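Uncharacterized protein AbaSI (Acinetobacter baumannii, PDB 4PAR) probably acts as a modification-dependent restriction endonuclease that recognises and cleaves DNA containing 5-hydroxymethylcytosine. Local coordinates at residues G117-Q129 and N138-I150. The protein carries 3 engineered substitutions. Residues are numbered along the deposited sequence; the frame is centred on the assembly and turned at random.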
loop_
_atom_site.group_PDB
_atom_site.type_symbol
_atom_site.label_atom_id
_atom_site.label_comp_id
_atom_site.label_asym_id
_atom_site.label_seq_id
_atom_site.Cartn_x
_atom_site.Cartn_y
_atom_site.Cartn_z
ATOM N N GLY F 117 2.079 36.700 5.474
ATOM C CA GLY F 117 2.481 37.309 6.725
ATOM C C GLY F 117 3.612 36.574 7.404
ATOM O O GLY F 117 4.342 37.157 8.206
ATOM N N HIS F 118 3.773 35.298 7.074
ATOM C CA HIS F 118 4.821 34.480 7.680
ATOM C C HIS F 118 6.207 34.885 7.169
ATOM O O HIS F 118 6.359 35.311 6.025
ATOM C CB HIS F 118 4.580 32.993 7.401
ATOM C CG HIS F 118 3.258 32.482 7.888
ATOM N ND1 HIS F 118 2.740 31.267 7.492
ATOM C CD2 HIS F 118 2.351 33.018 8.740
ATOM C CE1 HIS F 118 1.572 31.075 8.080
ATOM N NE2 HIS F 118 1.311 32.124 8.840
ATOM N N LYS F 119 7.213 34.753 8.028
ATOM C CA LYS F 119 8.596 35.007 7.640
ATOM C C LYS F 119 9.283 33.700 7.258
ATOM O O LYS F 119 9.008 32.658 7.844
ATOM C CB LYS F 119 9.360 35.694 8.777
ATOM C CG LYS F 119 10.814 36.029 8.449
ATOM C CD LYS F 119 10.920 36.941 7.227
ATOM C CE LYS F 119 12.370 37.204 6.842
ATOM N NZ LYS F 119 13.118 37.899 7.923
ATOM N N ILE F 120 10.159 33.750 6.260
ATOM C CA ILE F 120 10.959 32.583 5.905
ATOM C C ILE F 120 12.445 32.861 6.061
ATOM O O ILE F 120 12.985 33.787 5.450
ATOM C CB ILE F 120 10.699 32.118 4.466
ATOM C CG1 ILE F 120 9.315 31.486 4.366
ATOM C CG2 ILE F 120 11.755 31.111 4.040
ATOM C CD1 ILE F 120 9.092 30.711 3.091
ATOM N N PHE F 121 13.096 32.060 6.897
ATOM C CA PHE F 121 14.537 32.126 7.042
ATOM C C PHE F 121 15.178 31.029 6.215
ATOM O O PHE F 121 14.658 29.915 6.135
ATOM C CB PHE F 121 14.944 31.993 8.502
ATOM C CG PHE F 121 14.534 33.155 9.348
ATOM C CD1 PHE F 121 15.247 34.342 9.304
ATOM C CD2 PHE F 121 13.443 33.060 10.195
ATOM C CE1 PHE F 121 14.878 35.416 10.087
ATOM C CE2 PHE F 121 13.068 34.132 10.982
ATOM C CZ PHE F 121 13.789 35.312 10.926
ATOM N N ARG F 122 16.310 31.335 5.599
ATOM C CA ARG F 122 16.958 30.351 4.753
ATOM C C ARG F 122 18.301 29.924 5.312
ATOM O O ARG F 122 18.949 30.667 6.050
ATOM C CB ARG F 122 17.118 30.897 3.335
ATOM C CG ARG F 122 15.839 30.803 2.546
ATOM C CD ARG F 122 15.950 31.377 1.152
ATOM N NE ARG F 122 14.616 31.514 0.581
ATOM C CZ ARG F 122 13.851 32.589 0.736
ATOM N NH1 ARG F 122 14.301 33.634 1.424
ATOM N NH2 ARG F 122 12.643 32.625 0.196
ATOM N N VAL F 123 18.704 28.703 4.981
ATOM C CA VAL F 123 20.044 28.257 5.322
ATOM C C VAL F 123 20.788 27.808 4.070
ATOM O O VAL F 123 20.382 26.856 3.410
ATOM C CB VAL F 123 20.011 27.127 6.342
ATOM C CG1 VAL F 123 21.433 26.789 6.791
ATOM C CG2 VAL F 123 19.143 27.524 7.529
ATOM N N ASN F 124 21.876 28.503 3.746
ATOM C CA ASN F 124 22.643 28.203 2.544
ATOM C C ASN F 124 23.781 27.251 2.843
ATOM O O ASN F 124 24.739 27.606 3.530
ATOM C CB ASN F 124 23.188 29.485 1.924
ATOM C CG ASN F 124 22.109 30.506 1.680
ATOM O OD1 ASN F 124 21.871 31.379 2.512
ATOM N ND2 ASN F 124 21.434 30.393 0.541
ATOM N N VAL F 125 23.671 26.040 2.309
ATOM C CA VAL F 125 24.576 24.961 2.663
ATOM C C VAL F 125 25.734 24.769 1.689
ATOM O O VAL F 125 26.595 23.921 1.906
ATOM C CB VAL F 125 23.808 23.651 2.765
ATOM C CG1 VAL F 125 22.709 23.783 3.805
ATOM C CG2 VAL F 125 23.227 23.293 1.411
ATOM N N PHE F 126 25.763 25.557 0.619
ATOM C CA PHE F 126 26.824 25.420 -0.371
ATOM C C PHE F 126 27.586 26.723 -0.565
ATOM O O PHE F 126 26.988 27.769 -0.816
ATOM C CB PHE F 126 26.252 24.947 -1.708
ATOM C CG PHE F 126 25.654 23.571 -1.656
ATOM C CD1 PHE F 126 26.204 22.592 -0.852
ATOM C CD2 PHE F 126 24.538 23.259 -2.406
ATOM C CE1 PHE F 126 25.653 21.328 -0.803
ATOM C CE2 PHE F 126 23.984 22.001 -2.365
ATOM C CZ PHE F 126 24.538 21.033 -1.561
ATOM N N LYS F 127 28.909 26.655 -0.442
ATOM C CA LYS F 127 29.748 27.817 -0.690
ATOM C C LYS F 127 29.836 28.055 -2.197
ATOM O O LYS F 127 29.273 29.020 -2.713
ATOM C CB LYS F 127 31.145 27.642 -0.071
ATOM C CG LYS F 127 31.789 26.270 -0.253
ATOM C CD LYS F 127 33.285 26.317 0.053
ATOM C CE LYS F 127 33.978 25.009 -0.317
ATOM N NZ LYS F 127 35.451 25.099 -0.134
ATOM N N ASN F 128 30.516 27.159 -2.902
ATOM C CA ASN F 128 30.550 27.212 -4.350
ATOM C C ASN F 128 29.568 26.195 -4.893
ATOM O O ASN F 128 29.820 24.995 -4.847
ATOM C CB ASN F 128 31.956 26.921 -4.885
ATOM C CG ASN F 128 32.995 27.909 -4.383
ATOM O OD1 ASN F 128 33.676 27.659 -3.387
ATOM N ND2 ASN F 128 33.131 29.032 -5.082
ATOM N N GLN F 129 28.451 26.682 -5.415
ATOM C CA GLN F 129 27.450 25.818 -6.014
ATOM C C GLN F 129 27.519 25.969 -7.530
ATOM O O GLN F 129 27.682 27.083 -8.029
ATOM C CB GLN F 129 26.060 26.156 -5.473
ATOM C CG GLN F 129 24.945 26.102 -6.500
ATOM C CD GLN F 129 23.734 25.364 -5.985
ATOM O OE1 GLN F 129 23.859 24.454 -5.168
ATOM N NE2 GLN F 129 22.552 25.753 -6.456
ATOM N N ASN F 138 30.130 28.057 9.475
ATOM C CA ASN F 138 29.218 28.998 8.837
ATOM C C ASN F 138 27.762 28.567 8.970
ATOM O O ASN F 138 26.891 29.362 9.353
ATOM C CB ASN F 138 29.580 29.160 7.362
ATOM C CG ASN F 138 28.651 30.108 6.637
ATOM O OD1 ASN F 138 27.548 29.731 6.240
ATOM N ND2 ASN F 138 29.093 31.346 6.455
ATOM N N ILE F 139 27.507 27.304 8.643
ATOM C CA ILE F 139 26.166 26.739 8.743
ATOM C C ILE F 139 25.638 26.892 10.165
ATOM O O ILE F 139 24.515 27.371 10.382
ATOM C CB ILE F 139 26.152 25.254 8.326
ATOM C CG1 ILE F 139 26.491 25.126 6.838
ATOM C CG2 ILE F 139 24.807 24.626 8.634
ATOM C CD1 ILE F 139 26.141 23.792 6.223
ATOM N N HIS F 140 26.474 26.510 11.126
ATOM C CA HIS F 140 26.149 26.659 12.538
ATOM C C HIS F 140 25.820 28.104 12.903
ATOM O O HIS F 140 24.910 28.347 13.692
ATOM C CB HIS F 140 27.302 26.159 13.407
ATOM C CG HIS F 140 27.477 24.672 13.380
ATOM N ND1 HIS F 140 28.502 24.034 14.045
ATOM C CD2 HIS F 140 26.758 23.700 12.772
ATOM C CE1 HIS F 140 28.408 22.732 13.843
ATOM N NE2 HIS F 140 27.359 22.503 13.075
ATOM N N GLN F 141 26.558 29.056 12.337
ATOM C CA GLN F 141 26.294 30.471 12.594
ATOM C C GLN F 141 24.900 30.867 12.099
ATOM O O GLN F 141 24.104 31.446 12.852
ATOM C CB GLN F 141 27.369 31.346 11.942
ATOM C CG GLN F 141 28.716 31.300 12.659
ATOM C CD GLN F 141 29.839 31.944 11.863
ATOM O OE1 GLN F 141 29.650 32.356 10.720
ATOM N NE2 GLN F 141 31.019 32.025 12.468
ATOM N N GLN F 142 24.610 30.539 10.840
ATOM C CA GLN F 142 23.275 30.745 10.276
ATOM C C GLN F 142 22.167 30.173 11.177
ATOM O O GLN F 142 21.143 30.825 11.456
ATOM C CB GLN F 142 23.188 30.114 8.881
ATOM C CG GLN F 142 24.252 30.597 7.891
ATOM C CD GLN F 142 24.063 30.028 6.487
ATOM O OE1 GLN F 142 22.951 29.985 5.963
ATOM N NE2 GLN F 142 25.153 29.579 5.882
ATOM N N ILE F 143 22.374 28.950 11.647
ATOM C CA ILE F 143 21.382 28.328 12.512
ATOM C C ILE F 143 21.260 29.074 13.845
ATOM O O ILE F 143 20.156 29.259 14.357
ATOM C CB ILE F 143 21.717 26.854 12.749
ATOM C CG1 ILE F 143 21.454 26.069 11.464
ATOM C CG2 ILE F 143 20.909 26.294 13.911
ATOM C CD1 ILE F 143 22.114 24.713 11.429
ATOM N N ASP F 144 22.387 29.531 14.384
ATOM C CA ASP F 144 22.386 30.244 15.658
ATOM C C ASP F 144 21.565 31.525 15.569
ATOM O O ASP F 144 20.729 31.803 16.444
ATOM C CB ASP F 144 23.814 30.565 16.105
ATOM C CG ASP F 144 24.577 29.335 16.566
ATOM O OD1 ASP F 144 23.938 28.292 16.827
ATOM O OD2 ASP F 144 25.819 29.414 16.675
ATOM N N LYS F 145 21.792 32.301 14.510
ATOM C CA LYS F 145 21.031 33.535 14.336
ATOM C C LYS F 145 19.544 33.208 14.151
ATOM O O LYS F 145 18.683 33.897 14.704
ATOM C CB LYS F 145 21.567 34.375 13.160
ATOM C CG LYS F 145 21.447 33.728 11.789
ATOM C CD LYS F 145 21.895 34.635 10.651
ATOM C CE LYS F 145 21.859 33.889 9.314
ATOM N NZ LYS F 145 20.646 33.020 9.160
ATOM N N ILE F 146 19.234 32.144 13.411
ATOM C CA ILE F 146 17.834 31.744 13.280
ATOM C C ILE F 146 17.198 31.446 14.646
ATOM O O ILE F 146 16.085 31.895 14.936
ATOM C CB ILE F 146 17.687 30.524 12.359
ATOM C CG1 ILE F 146 17.838 30.963 10.901
ATOM C CG2 ILE F 146 16.337 29.851 12.562
ATOM C CD1 ILE F 146 17.618 29.862 9.902
ATOM N N ILE F 147 17.920 30.709 15.487
ATOM C CA ILE F 147 17.466 30.405 16.843
ATOM C C ILE F 147 17.209 31.679 17.642
ATOM O O ILE F 147 16.221 31.777 18.376
ATOM C CB ILE F 147 18.490 29.533 17.596
ATOM C CG1 ILE F 147 18.612 28.166 16.929
ATOM C CG2 ILE F 147 18.080 29.347 19.044
ATOM C CD1 ILE F 147 19.843 27.398 17.349
ATOM N N GLU F 148 18.094 32.661 17.494
ATOM C CA GLU F 148 17.898 33.933 18.183
ATOM C C GLU F 148 16.649 34.669 17.688
ATOM O O GLU F 148 15.922 35.269 18.484
ATOM C CB GLU F 148 19.131 34.826 18.031
ATOM C CG GLU F 148 20.160 34.627 19.127
ATOM C CD GLU F 148 19.591 34.876 20.515
ATOM O OE1 GLU F 148 18.693 35.736 20.652
ATOM O OE2 GLU F 148 20.039 34.207 21.471
ATOM N N GLU F 149 16.400 34.616 16.383
ATOM C CA GLU F 149 15.194 35.216 15.817
ATOM C C GLU F 149 13.938 34.546 16.379
ATOM O O GLU F 149 12.955 35.216 16.716
ATOM C CB GLU F 149 15.206 35.123 14.288
ATOM C CG GLU F 149 16.114 36.137 13.599
ATOM C CD GLU F 149 15.551 37.550 13.637
ATOM O OE1 GLU F 149 14.354 37.707 13.967
ATOM O OE2 GLU F 149 16.305 38.503 13.338
ATOM N N ILE F 150 13.983 33.222 16.479
ATOM C CA ILE F 150 12.890 32.458 17.072
ATOM C C ILE F 150 12.638 32.876 18.516
ATOM O O ILE F 150 11.503 33.166 18.901
ATOM C CB ILE F 150 13.176 30.946 17.037
ATOM C CG1 ILE F 150 13.289 30.453 15.594
ATOM C CG2 ILE F 150 12.096 30.181 17.781
ATOM C CD1 ILE F 150 13.564 28.978 15.489
#
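Gln142 reaches the backbone of Asn124 because its CG stands anti to its own carbonyl carbon (chi1 -55°) and the chain runs extended beyond it, carrying the amide out from helix 136-159 to strand 119-124. There the amide pairs with both backbone polar atoms of one residue. Asn124 N donates to Gln142 OE1 at 2.9 Å, lying in the plane of the side-chain carbonyl and on a lone pair, while Gln142 NE2 donates to Asn124 O at 3.1 Å from somewhat outside that carbonyl's plane. Two bonds of similar straightness thus fix the rotation of the amide and occupy the N-H and C=O of a residue on an outermost strand of the sheet within this chain. Back on the helix, Lys145 NZ and Ile146 N approach Gln142 O from opposite faces of its plane.

Apolar side chains fill the interface beside this pairing. Ile146 CD1 sits between two residues of the strand, 3.7 Å from Phe121 CB and 3.7 Å from Val123 CG2; Ile146 also packs on Ile71 of the adjacent strand 69-74. Val123 CG1 touches Gln142 OE1, the two side chains crossing at a slant, and Ile139 CD1 lies 4.2 Å from Val125 CB. Towards the other end, the side chains of Phe121 and Glu149 cross at about a right angle, with Phe121 CZ 3.6 Å from Glu149 CG, although ring and carboxylate planes are only 33° apart; the aliphatic part of the acid packs against the ring. Arg122, whose side chain leaves the strand away from the helix, forms a salt bridge through NE with Glu72.

Strand 119-124 and helix 136-159 form a beta-alpha unit, nearly antiparallel (170°), the helix packed along the outermost strand and reaching over the sheet to strand 69-74 in the PvuRts1I-like N-terminal domain, a member of the PDDEXK nuclease clan.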